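Local coordinates for protein 4-amino-4-deoxy-L-arabinose transferase or related glycosyltransferases of PMT family (Cupriavidus metallidurans, PDB 5EZM) that probably transfers 4-amino-4-deoxy-L-arabinose onto lipid A as a zinc-binding, membrane-embedded glycosyltransferase of the GT-C fold, at residues A[553-561]-A[568-578]; A[480-490]-A[531-542]. One frame throughout, in Å; residues are numbered along the deposited sequence.

Contact 1: A[553-561]-A[568-578]; sequences TLSMYVVAR and VANVASLAGPQ
Y557 and A569 pair their backbones in both directions: Y557 N donates to A569 O at 3.1 Å, and A569 N returns to Y557 O at 2.8 Å. This is an antiparallel hydrogen-bonded pair. The next pair, V558 with V568, is non-hydrogen-bonded, and there the CA of V568 supplies a CA-H...O contact to Y557 O.

The aromatic contact lies on the face of the sheet carrying Y557 and A569. With CG anti to the carbonyl carbon (chi1 -55°), the Y557 ring reaches beneath the short 3-10 turn at 572-573, and A572 CB sits over the ring centre, 3.9 Å from the centroid, in a CH-pi contact.

The amide of the C-terminal residue, Q578, comes back to the edge strand. Its OE1 accepts a weak bond from V558 N at 3.1 Å and also lies near the edge of the Y557 ring, with the ring and amide planes 46° apart. Within its own segment, Q578 NE2 makes a further weak bond to G576 O.

Apolar packing fills the rest. V568 crosses M556 obliquely, CB to CB at 3.9 Å, on the face covered by W532 and Y547. Further along, the CG2 branch of V559 approaches A569 CB at 3.8 Å, while A575 CB packs against both V559 CG2 and Y557 CB. Thus the tail after the last strand folds back across 557-559.

Beyond this pairing, V559 and A560 both face V567 in a classic beta bulge. Strands 557-561 and 566-569 form a beta hairpin, with 557-561 the outermost strand on this side of the mixed sheet.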
loop_
_atom_site.group_PDB
_atom_site.type_symbol
_atom_site.label_atom_id
_atom_site.label_comp_id
_atom_site.label_asym_id
_atom_site.label_seq_id
_atom_site.Cartn_x
_atom_site.Cartn_y
_atom_site.Cartn_z
ATOM N N THR A 553 -33.564 12.314 -21.037
ATOM C CA THR A 553 -32.854 13.070 -22.064
ATOM C C THR A 553 -32.520 12.204 -23.277
ATOM O O THR A 553 -32.907 12.525 -24.404
ATOM C CB THR A 553 -31.576 13.677 -21.474
ATOM O OG1 THR A 553 -31.923 14.601 -20.436
ATOM C CG2 THR A 553 -30.772 14.395 -22.551
ATOM N N LEU A 554 -31.797 11.108 -23.062
ATOM C CA LEU A 554 -31.393 10.227 -24.147
ATOM C C LEU A 554 -31.748 8.789 -23.804
ATOM O O LEU A 554 -31.572 8.349 -22.663
ATOM C CB LEU A 554 -29.886 10.356 -24.445
ATOM C CG LEU A 554 -28.874 10.333 -23.297
ATOM C CD1 LEU A 554 -28.470 8.923 -22.950
ATOM C CD2 LEU A 554 -27.651 11.141 -23.663
ATOM N N SER A 555 -32.262 8.068 -24.797
ATOM C CA SER A 555 -32.597 6.662 -24.624
ATOM C C SER A 555 -31.336 5.821 -24.756
ATOM O O SER A 555 -30.551 6.000 -25.694
ATOM C CB SER A 555 -33.645 6.225 -25.648
ATOM O OG SER A 555 -33.125 6.251 -26.965
ATOM N N MET A 556 -31.141 4.908 -23.809
ATOM C CA MET A 556 -29.950 4.080 -23.755
ATOM C C MET A 556 -30.341 2.664 -23.368
ATOM O O MET A 556 -31.234 2.461 -22.539
ATOM C CB MET A 556 -28.936 4.649 -22.758
ATOM C CG MET A 556 -29.584 5.377 -21.600
ATOM S SD MET A 556 -28.430 6.361 -20.630
ATOM C CE MET A 556 -29.584 7.222 -19.564
ATOM N N TYR A 557 -29.669 1.691 -23.975
ATOM C CA TYR A 557 -29.965 0.280 -23.774
ATOM C C TYR A 557 -28.943 -0.316 -22.817
ATOM O O TYR A 557 -27.733 -0.193 -23.035
ATOM C CB TYR A 557 -29.966 -0.456 -25.114
ATOM C CG TYR A 557 -30.911 0.177 -26.114
ATOM C CD1 TYR A 557 -32.230 -0.247 -26.219
ATOM C CD2 TYR A 557 -30.491 1.220 -26.931
ATOM C CE1 TYR A 557 -33.097 0.339 -27.120
ATOM C CE2 TYR A 557 -31.351 1.813 -27.832
ATOM C CZ TYR A 557 -32.651 1.369 -27.923
ATOM O OH TYR A 557 -33.509 1.959 -28.822
ATOM N N VAL A 558 -29.433 -0.951 -21.756
ATOM C CA VAL A 558 -28.581 -1.383 -20.653
ATOM C C VAL A 558 -27.806 -2.631 -21.059
ATOM O O VAL A 558 -28.399 -3.654 -21.419
ATOM C CB VAL A 558 -29.411 -1.643 -19.389
ATOM C CG1 VAL A 558 -28.498 -1.941 -18.220
ATOM C CG2 VAL A 558 -30.317 -0.454 -19.092
ATOM N N VAL A 559 -26.481 -2.555 -20.989
ATOM C CA VAL A 559 -25.640 -3.715 -21.266
ATOM C C VAL A 559 -25.427 -4.550 -20.013
ATOM O O VAL A 559 -25.589 -5.772 -20.035
ATOM C CB VAL A 559 -24.291 -3.272 -21.874
ATOM C CG1 VAL A 559 -23.472 -4.491 -22.275
ATOM C CG2 VAL A 559 -24.516 -2.359 -23.065
ATOM N N ALA A 560 -25.064 -3.916 -18.900
ATOM C CA ALA A 560 -24.852 -4.667 -17.668
ATOM C C ALA A 560 -25.063 -3.748 -16.474
ATOM O O ALA A 560 -24.964 -2.525 -16.585
ATOM C CB ALA A 560 -23.456 -5.298 -17.625
ATOM N N ARG A 561 -25.363 -4.358 -15.329
ATOM C CA ARG A 561 -25.541 -3.624 -14.084
ATOM C C ARG A 561 -24.914 -4.402 -12.939
ATOM O O ARG A 561 -24.850 -5.632 -12.962
ATOM C CB ARG A 561 -27.019 -3.382 -13.745
ATOM C CG ARG A 561 -27.864 -2.852 -14.879
ATOM C CD ARG A 561 -29.314 -2.657 -14.449
ATOM N NE ARG A 561 -29.881 -3.832 -13.786
ATOM C CZ ARG A 561 -30.414 -4.870 -14.423
ATOM N NH1 ARG A 561 -30.450 -4.895 -15.747
ATOM N NH2 ARG A 561 -30.909 -5.890 -13.736
ATOM N N VAL A 568 -24.233 0.988 -20.405
ATOM C CA VAL A 568 -25.235 1.108 -21.454
ATOM C C VAL A 568 -24.546 1.241 -22.809
ATOM O O VAL A 568 -23.335 1.445 -22.904
ATOM C CB VAL A 568 -26.173 2.307 -21.215
ATOM C CG1 VAL A 568 -26.854 2.185 -19.859
ATOM C CG2 VAL A 568 -25.391 3.605 -21.302
ATOM N N ALA A 569 -25.352 1.123 -23.864
ATOM C CA ALA A 569 -24.917 1.354 -25.235
ATOM C C ALA A 569 -25.942 2.233 -25.943
ATOM O O ALA A 569 -27.094 2.344 -25.514
ATOM C CB ALA A 569 -24.728 0.040 -26.001
ATOM N N ASN A 570 -25.508 2.878 -27.026
ATOM C CA ASN A 570 -26.377 3.771 -27.786
ATOM C C ASN A 570 -27.003 3.104 -29.001
ATOM O O ASN A 570 -27.736 3.765 -29.742
ATOM C CB ASN A 570 -25.616 5.031 -28.222
ATOM C CG ASN A 570 -24.422 4.728 -29.100
ATOM O OD1 ASN A 570 -23.991 3.580 -29.217
ATOM N ND2 ASN A 570 -23.866 5.770 -29.710
ATOM N N VAL A 571 -26.733 1.822 -29.224
ATOM C CA VAL A 571 -27.408 1.039 -30.249
ATOM C C VAL A 571 -27.954 -0.223 -29.593
ATOM O O VAL A 571 -27.305 -0.813 -28.723
ATOM C CB VAL A 571 -26.473 0.703 -31.430
ATOM C CG1 VAL A 571 -26.014 1.978 -32.117
ATOM C CG2 VAL A 571 -25.278 -0.088 -30.959
ATOM N N ALA A 572 -29.161 -0.624 -29.998
ATOM C CA ALA A 572 -29.827 -1.738 -29.330
ATOM C C ALA A 572 -29.084 -3.053 -29.532
ATOM O O ALA A 572 -29.177 -3.950 -28.686
ATOM C CB ALA A 572 -31.268 -1.858 -29.824
ATOM N N SER A 573 -28.337 -3.187 -30.629
ATOM C CA SER A 573 -27.654 -4.438 -30.939
ATOM C C SER A 573 -26.448 -4.706 -30.043
ATOM O O SER A 573 -25.850 -5.784 -30.152
ATOM C CB SER A 573 -27.225 -4.443 -32.407
ATOM O OG SER A 573 -26.473 -3.284 -32.719
ATOM N N LEU A 574 -26.071 -3.778 -29.166
ATOM C CA LEU A 574 -24.967 -3.992 -28.239
ATOM C C LEU A 574 -25.445 -4.343 -26.834
ATOM O O LEU A 574 -24.687 -4.184 -25.870
ATOM C CB LEU A 574 -24.061 -2.760 -28.197
ATOM C CG LEU A 574 -23.175 -2.505 -29.419
ATOM C CD1 LEU A 574 -22.344 -1.250 -29.224
ATOM C CD2 LEU A 574 -22.281 -3.699 -29.698
ATOM N N ALA A 575 -26.681 -4.821 -26.697
ATOM C CA ALA A 575 -27.236 -5.148 -25.393
ATOM C C ALA A 575 -28.261 -6.263 -25.554
ATOM O O ALA A 575 -28.643 -6.627 -26.668
ATOM C CB ALA A 575 -27.863 -3.916 -24.733
ATOM N N GLY A 576 -28.700 -6.811 -24.421
ATOM C CA GLY A 576 -29.736 -7.816 -24.417
ATOM C C GLY A 576 -31.082 -7.232 -24.796
ATOM O O GLY A 576 -31.267 -6.011 -24.816
ATOM N N PRO A 577 -32.049 -8.094 -25.111
ATOM C CA PRO A 577 -33.371 -7.596 -25.518
ATOM C C PRO A 577 -34.042 -6.805 -24.403
ATOM O O PRO A 577 -34.020 -7.199 -23.235
ATOM C CB PRO A 577 -34.147 -8.877 -25.856
ATOM C CG PRO A 577 -33.392 -9.988 -25.190
ATOM C CD PRO A 577 -31.958 -9.562 -25.182
ATOM N N GLN A 578 -34.625 -5.667 -24.774
ATOM C CA GLN A 578 -35.244 -4.756 -23.812
ATOM C C GLN A 578 -36.522 -4.123 -24.364
ATOM O O GLN A 578 -36.759 -4.090 -25.571
ATOM C CB GLN A 578 -34.262 -3.654 -23.410
ATOM C CG GLN A 578 -32.939 -4.157 -22.872
ATOM C CD GLN A 578 -31.882 -3.082 -22.840
ATOM O OE1 GLN A 578 -32.194 -1.891 -22.832
ATOM N NE2 GLN A 578 -30.622 -3.493 -22.827
ATOM O OXT GLN A 578 -37.349 -3.613 -23.609
#

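Contact 2: A[480-490]-A[531-542]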
loop_
_atom_site.group_PDB
_atom_site.type_symbol
_atom_site.label_atom_id
_atom_site.label_comp_id
_atom_site.label_asym_id
_atom_site.label_seq_id
_atom_site.Cartn_x
_atom_site.Cartn_y
_atom_site.Cartn_z
ATOM N N GLU A 480 -11.620 -0.445 -30.357
ATOM C CA GLU A 480 -11.849 0.801 -31.078
ATOM C C GLU A 480 -13.132 1.504 -30.652
ATOM O O GLU A 480 -13.359 2.645 -31.066
ATOM C CB GLU A 480 -11.878 0.548 -32.589
ATOM C CG GLU A 480 -12.938 -0.440 -33.052
ATOM C CD GLU A 480 -12.458 -1.882 -33.009
ATOM O OE1 GLU A 480 -11.346 -2.129 -32.492
ATOM O OE2 GLU A 480 -13.193 -2.767 -33.501
ATOM N N MET A 481 -13.967 0.858 -29.844
ATOM C CA MET A 481 -15.187 1.479 -29.350
ATOM C C MET A 481 -14.881 2.361 -28.143
ATOM O O MET A 481 -14.083 1.980 -27.283
ATOM C CB MET A 481 -16.206 0.422 -28.946
ATOM C CG MET A 481 -17.218 0.080 -30.003
ATOM S SD MET A 481 -18.429 -1.076 -29.346
ATOM C CE MET A 481 -19.022 -0.142 -27.940
ATOM N N PRO A 482 -15.500 3.534 -28.049
ATOM C CA PRO A 482 -15.375 4.329 -26.826
ATOM C C PRO A 482 -16.149 3.697 -25.683
ATOM O O PRO A 482 -17.189 3.061 -25.877
ATOM C CB PRO A 482 -15.977 5.686 -27.214
ATOM C CG PRO A 482 -16.055 5.681 -28.696
ATOM C CD PRO A 482 -16.226 4.258 -29.104
ATOM N N LEU A 483 -15.624 3.873 -24.476
ATOM C CA LEU A 483 -16.324 3.515 -23.247
ATOM C C LEU A 483 -16.359 4.782 -22.396
ATOM O O LEU A 483 -15.440 5.052 -21.616
ATOM C CB LEU A 483 -15.646 2.352 -22.532
ATOM C CG LEU A 483 -16.274 1.953 -21.193
ATOM C CD1 LEU A 483 -17.711 1.480 -21.378
ATOM C CD2 LEU A 483 -15.432 0.895 -20.490
ATOM N N TYR A 484 -17.418 5.569 -22.566
ATOM C CA TYR A 484 -17.515 6.851 -21.886
ATOM C C TYR A 484 -17.712 6.662 -20.388
ATOM O O TYR A 484 -18.494 5.817 -19.948
ATOM C CB TYR A 484 -18.673 7.670 -22.450
ATOM C CG TYR A 484 -18.539 8.014 -23.913
ATOM C CD1 TYR A 484 -17.667 9.006 -24.335
ATOM C CD2 TYR A 484 -19.300 7.359 -24.871
ATOM C CE1 TYR A 484 -17.546 9.327 -25.669
ATOM C CE2 TYR A 484 -19.187 7.676 -26.206
ATOM C CZ TYR A 484 -18.310 8.660 -26.602
ATOM O OH TYR A 484 -18.196 8.979 -27.936
ATOM N N GLY A 485 -16.990 7.455 -19.605
ATOM C CA GLY A 485 -17.230 7.528 -18.180
ATOM C C GLY A 485 -18.030 8.770 -17.856
ATOM O O GLY A 485 -17.469 9.863 -17.734
ATOM N N VAL A 486 -19.345 8.619 -17.732
ATOM C CA VAL A 486 -20.238 9.760 -17.571
ATOM C C VAL A 486 -20.192 10.245 -16.130
ATOM O O VAL A 486 -20.945 9.761 -15.277
ATOM C CB VAL A 486 -21.672 9.397 -17.991
ATOM C CG1 VAL A 486 -22.535 10.648 -18.062
ATOM C CG2 VAL A 486 -21.657 8.668 -19.328
ATOM N N GLN A 487 -19.306 11.205 -15.858
ATOM C CA GLN A 487 -19.103 11.741 -14.511
ATOM C C GLN A 487 -18.858 10.624 -13.499
ATOM O O GLN A 487 -19.384 10.632 -12.384
ATOM C CB GLN A 487 -20.280 12.620 -14.088
ATOM C CG GLN A 487 -20.360 13.928 -14.856
ATOM C CD GLN A 487 -21.450 14.844 -14.341
ATOM O OE1 GLN A 487 -22.455 14.389 -13.790
ATOM N NE2 GLN A 487 -21.253 16.147 -14.512
ATOM N N MET A 488 -18.047 9.648 -13.898
ATOM C CA MET A 488 -17.722 8.514 -13.041
ATOM C C MET A 488 -16.343 8.006 -13.424
ATOM O O MET A 488 -16.137 7.568 -14.561
ATOM C CB MET A 488 -18.762 7.397 -13.165
ATOM C CG MET A 488 -18.277 6.048 -12.650
ATOM S SD MET A 488 -19.597 4.846 -12.388
ATOM C CE MET A 488 -20.238 5.369 -10.799
ATOM N N LEU A 489 -15.405 8.073 -12.485
ATOM C CA LEU A 489 -14.057 7.553 -12.689
ATOM C C LEU A 489 -14.028 6.153 -12.093
ATOM O O LEU A 489 -13.672 5.959 -10.930
ATOM C CB LEU A 489 -13.008 8.463 -12.060
ATOM C CG LEU A 489 -11.551 8.020 -12.226
ATOM C CD1 LEU A 489 -11.255 7.669 -13.679
ATOM C CD2 LEU A 489 -10.595 9.099 -11.723
ATOM N N ASP A 490 -14.429 5.172 -12.894
ATOM C CA ASP A 490 -14.379 3.784 -12.458
ATOM C C ASP A 490 -12.926 3.327 -12.415
ATOM O O ASP A 490 -12.224 3.371 -13.430
ATOM C CB ASP A 490 -15.198 2.901 -13.393
ATOM C CG ASP A 490 -15.642 1.615 -12.734
ATOM O OD1 ASP A 490 -16.792 1.200 -12.972
ATOM O OD2 ASP A 490 -14.847 1.023 -11.971
ATOM N N LEU A 531 -22.823 13.453 -28.978
ATOM C CA LEU A 531 -21.964 12.332 -29.347
ATOM C C LEU A 531 -22.706 11.008 -29.241
ATOM O O LEU A 531 -22.441 10.079 -30.011
ATOM C CB LEU A 531 -20.719 12.300 -28.461
ATOM C CG LEU A 531 -19.442 12.935 -29.005
ATOM C CD1 LEU A 531 -18.324 12.795 -27.986
ATOM C CD2 LEU A 531 -19.045 12.291 -30.321
ATOM N N TRP A 532 -23.646 10.914 -28.303
ATOM C CA TRP A 532 -24.320 9.659 -28.001
ATOM C C TRP A 532 -25.414 9.357 -29.013
ATOM O O TRP A 532 -25.617 8.194 -29.381
ATOM C CB TRP A 532 -24.895 9.725 -26.587
ATOM C CG TRP A 532 -25.561 8.477 -26.109
ATOM C CD1 TRP A 532 -26.902 8.231 -26.054
ATOM C CD2 TRP A 532 -24.917 7.308 -25.590
ATOM N NE1 TRP A 532 -27.131 6.979 -25.542
ATOM C CE2 TRP A 532 -25.929 6.393 -25.244
ATOM C CE3 TRP A 532 -23.582 6.944 -25.387
ATOM C CZ2 TRP A 532 -25.651 5.142 -24.709
ATOM C CZ3 TRP A 532 -23.308 5.697 -24.854
ATOM C CH2 TRP A 532 -24.337 4.811 -24.526
ATOM N N LYS A 533 -26.125 10.385 -29.472
ATOM C CA LYS A 533 -27.214 10.198 -30.420
ATOM C C LYS A 533 -26.773 10.304 -31.871
ATOM O O LYS A 533 -27.474 9.791 -32.751
ATOM C CB LYS A 533 -28.326 11.218 -30.156
ATOM C CG LYS A 533 -29.085 10.977 -28.862
ATOM C CD LYS A 533 -30.278 11.908 -28.730
ATOM C CE LYS A 533 -29.836 13.349 -28.567
ATOM N NZ LYS A 533 -31.000 14.252 -28.339
ATOM N N ASN A 534 -25.637 10.947 -32.148
ATOM C CA ASN A 534 -25.197 11.147 -33.520
ATOM C C ASN A 534 -23.813 10.598 -33.822
ATOM O O ASN A 534 -23.477 10.447 -35.001
ATOM C CB ASN A 534 -25.224 12.642 -33.879
ATOM C CG ASN A 534 -26.621 13.235 -33.804
ATOM O OD1 ASN A 534 -27.046 13.715 -32.753
ATOM N ND2 ASN A 534 -27.343 13.203 -34.923
ATOM N N GLY A 535 -23.008 10.294 -32.811
ATOM C CA GLY A 535 -21.666 9.800 -33.028
ATOM C C GLY A 535 -21.640 8.321 -33.351
ATOM O O GLY A 535 -22.638 7.720 -33.759
ATOM N N GLN A 536 -20.465 7.728 -33.165
ATOM C CA GLN A 536 -20.278 6.316 -33.437
ATOM C C GLN A 536 -20.937 5.475 -32.347
ATOM O O GLN A 536 -21.200 5.964 -31.246
ATOM C CB GLN A 536 -18.789 5.990 -33.526
ATOM C CG GLN A 536 -18.004 6.304 -32.266
ATOM C CD GLN A 536 -16.549 5.895 -32.380
ATOM O OE1 GLN A 536 -16.217 4.927 -33.068
ATOM N NE2 GLN A 536 -15.670 6.637 -31.716
ATOM N N PRO A 537 -21.229 4.207 -32.635
ATOM C CA PRO A 537 -21.736 3.318 -31.583
ATOM C C PRO A 537 -20.705 3.153 -30.479
ATOM O O PRO A 537 -19.530 2.878 -30.738
ATOM C CB PRO A 537 -21.999 2.001 -32.323
ATOM C CG PRO A 537 -21.150 2.076 -33.546
ATOM C CD PRO A 537 -21.159 3.522 -33.936
ATOM N N ALA A 538 -21.151 3.335 -29.240
ATOM C CA ALA A 538 -20.251 3.268 -28.100
ATOM C C ALA A 538 -21.024 2.799 -26.876
ATOM O O ALA A 538 -22.245 2.628 -26.907
ATOM C CB ALA A 538 -19.584 4.621 -27.839
ATOM N N MET A 539 -20.284 2.579 -25.794
ATOM C CA MET A 539 -20.845 2.241 -24.498
ATOM C C MET A 539 -20.514 3.350 -23.511
ATOM O O MET A 539 -19.712 4.243 -23.791
ATOM C CB MET A 539 -20.309 0.898 -23.986
ATOM C CG MET A 539 -20.767 -0.301 -24.785
ATOM S SD MET A 539 -20.255 -1.851 -24.026
ATOM C CE MET A 539 -20.877 -3.028 -25.226
ATOM N N ALA A 540 -21.142 3.279 -22.340
ATOM C CA ALA A 540 -20.911 4.265 -21.295
ATOM C C ALA A 540 -21.116 3.616 -19.936
ATOM O O ALA A 540 -21.976 2.743 -19.779
ATOM C CB ALA A 540 -21.838 5.474 -21.449
ATOM N N VAL A 541 -20.313 4.045 -18.965
ATOM C CA VAL A 541 -20.424 3.617 -17.576
ATOM C C VAL A 541 -20.863 4.820 -16.757
ATOM O O VAL A 541 -20.301 5.913 -16.902
ATOM C CB VAL A 541 -19.095 3.052 -17.046
ATOM C CG1 VAL A 541 -19.247 2.598 -15.603
ATOM C CG2 VAL A 541 -18.617 1.906 -17.914
ATOM N N MET A 542 -21.865 4.628 -15.903
ATOM C CA MET A 542 -22.353 5.723 -15.074
ATOM C C MET A 542 -22.891 5.152 -13.773
ATOM O O MET A 542 -23.013 3.939 -13.610
ATOM C CB MET A 542 -23.427 6.533 -15.803
ATOM C CG MET A 542 -24.683 5.739 -16.117
ATOM S SD MET A 542 -25.668 6.503 -17.419
ATOM C CE MET A 542 -24.541 6.379 -18.805
#
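Y484 lays its ring beside A538, CE2 to CB at 3.5 Å, while P482 CB, just before its strand, covers one ring face, offset toward the rim. The ring belongs to a parallel strand pair, 483-486 with 539-542, in the mixed sheet of the C-terminal domain; helix 525-534 leads toward the second strand and packs on the face bearing Y484 and A540. A chi1 of -62°, which sets CG beside the backbone N, carries the ring to that helix: its OH lies 3.8 Å from L531 CD1, and CD2 comes to the edge of the W532 indole. F528 of the same helix adds an edge-to-face contact with Y484. Further along the Y484 side, V486 CG2 meets A540 CB and, running alongside M542, comes to M542 CE at 3.7 Å.

Four backbone bonds zip the strands: M539 N to P482 O, Y484 N to M539 O, V541 N to Y484 O and V486 N to V541 O. The short strand axes are inclined at 27° to each other.

On the other face, L483 CD1 fits between M539 CB and V541 CG2, the latter at 3.6 Å. M481 bends at chi3 (57°) to bring CE against M539 CG.

D490 crosses V541 at about a right angle. Its OD2 caps the backbone nitrogens of T492 and L493, and its OD1, in a salt bridge with R565, stands 3.9 Å from V541 CG1.

Along the chain, both segments of contact 2 come before either segment of contact 1; the centres are about 11 Å apart. Both belong to one mixed sheet in the C-terminal domain, ordered 502-504, 483-486, 539-542, 566-569, 557-561. Strands 539-542 and 566-569 are the neighbours that join them, through a probable hydrogen bond from A540 N to V568 O. N570 strengthens the seam: its OD1 receives A538 N, and its ND2 bonds W532 O and Q536 O. W532 of contact 2 also packs on V568, M556 and L554 of contact 1. The parallel pair and the terminal hairpin thus form one continuous sheet, away from the zinc and lipid sites.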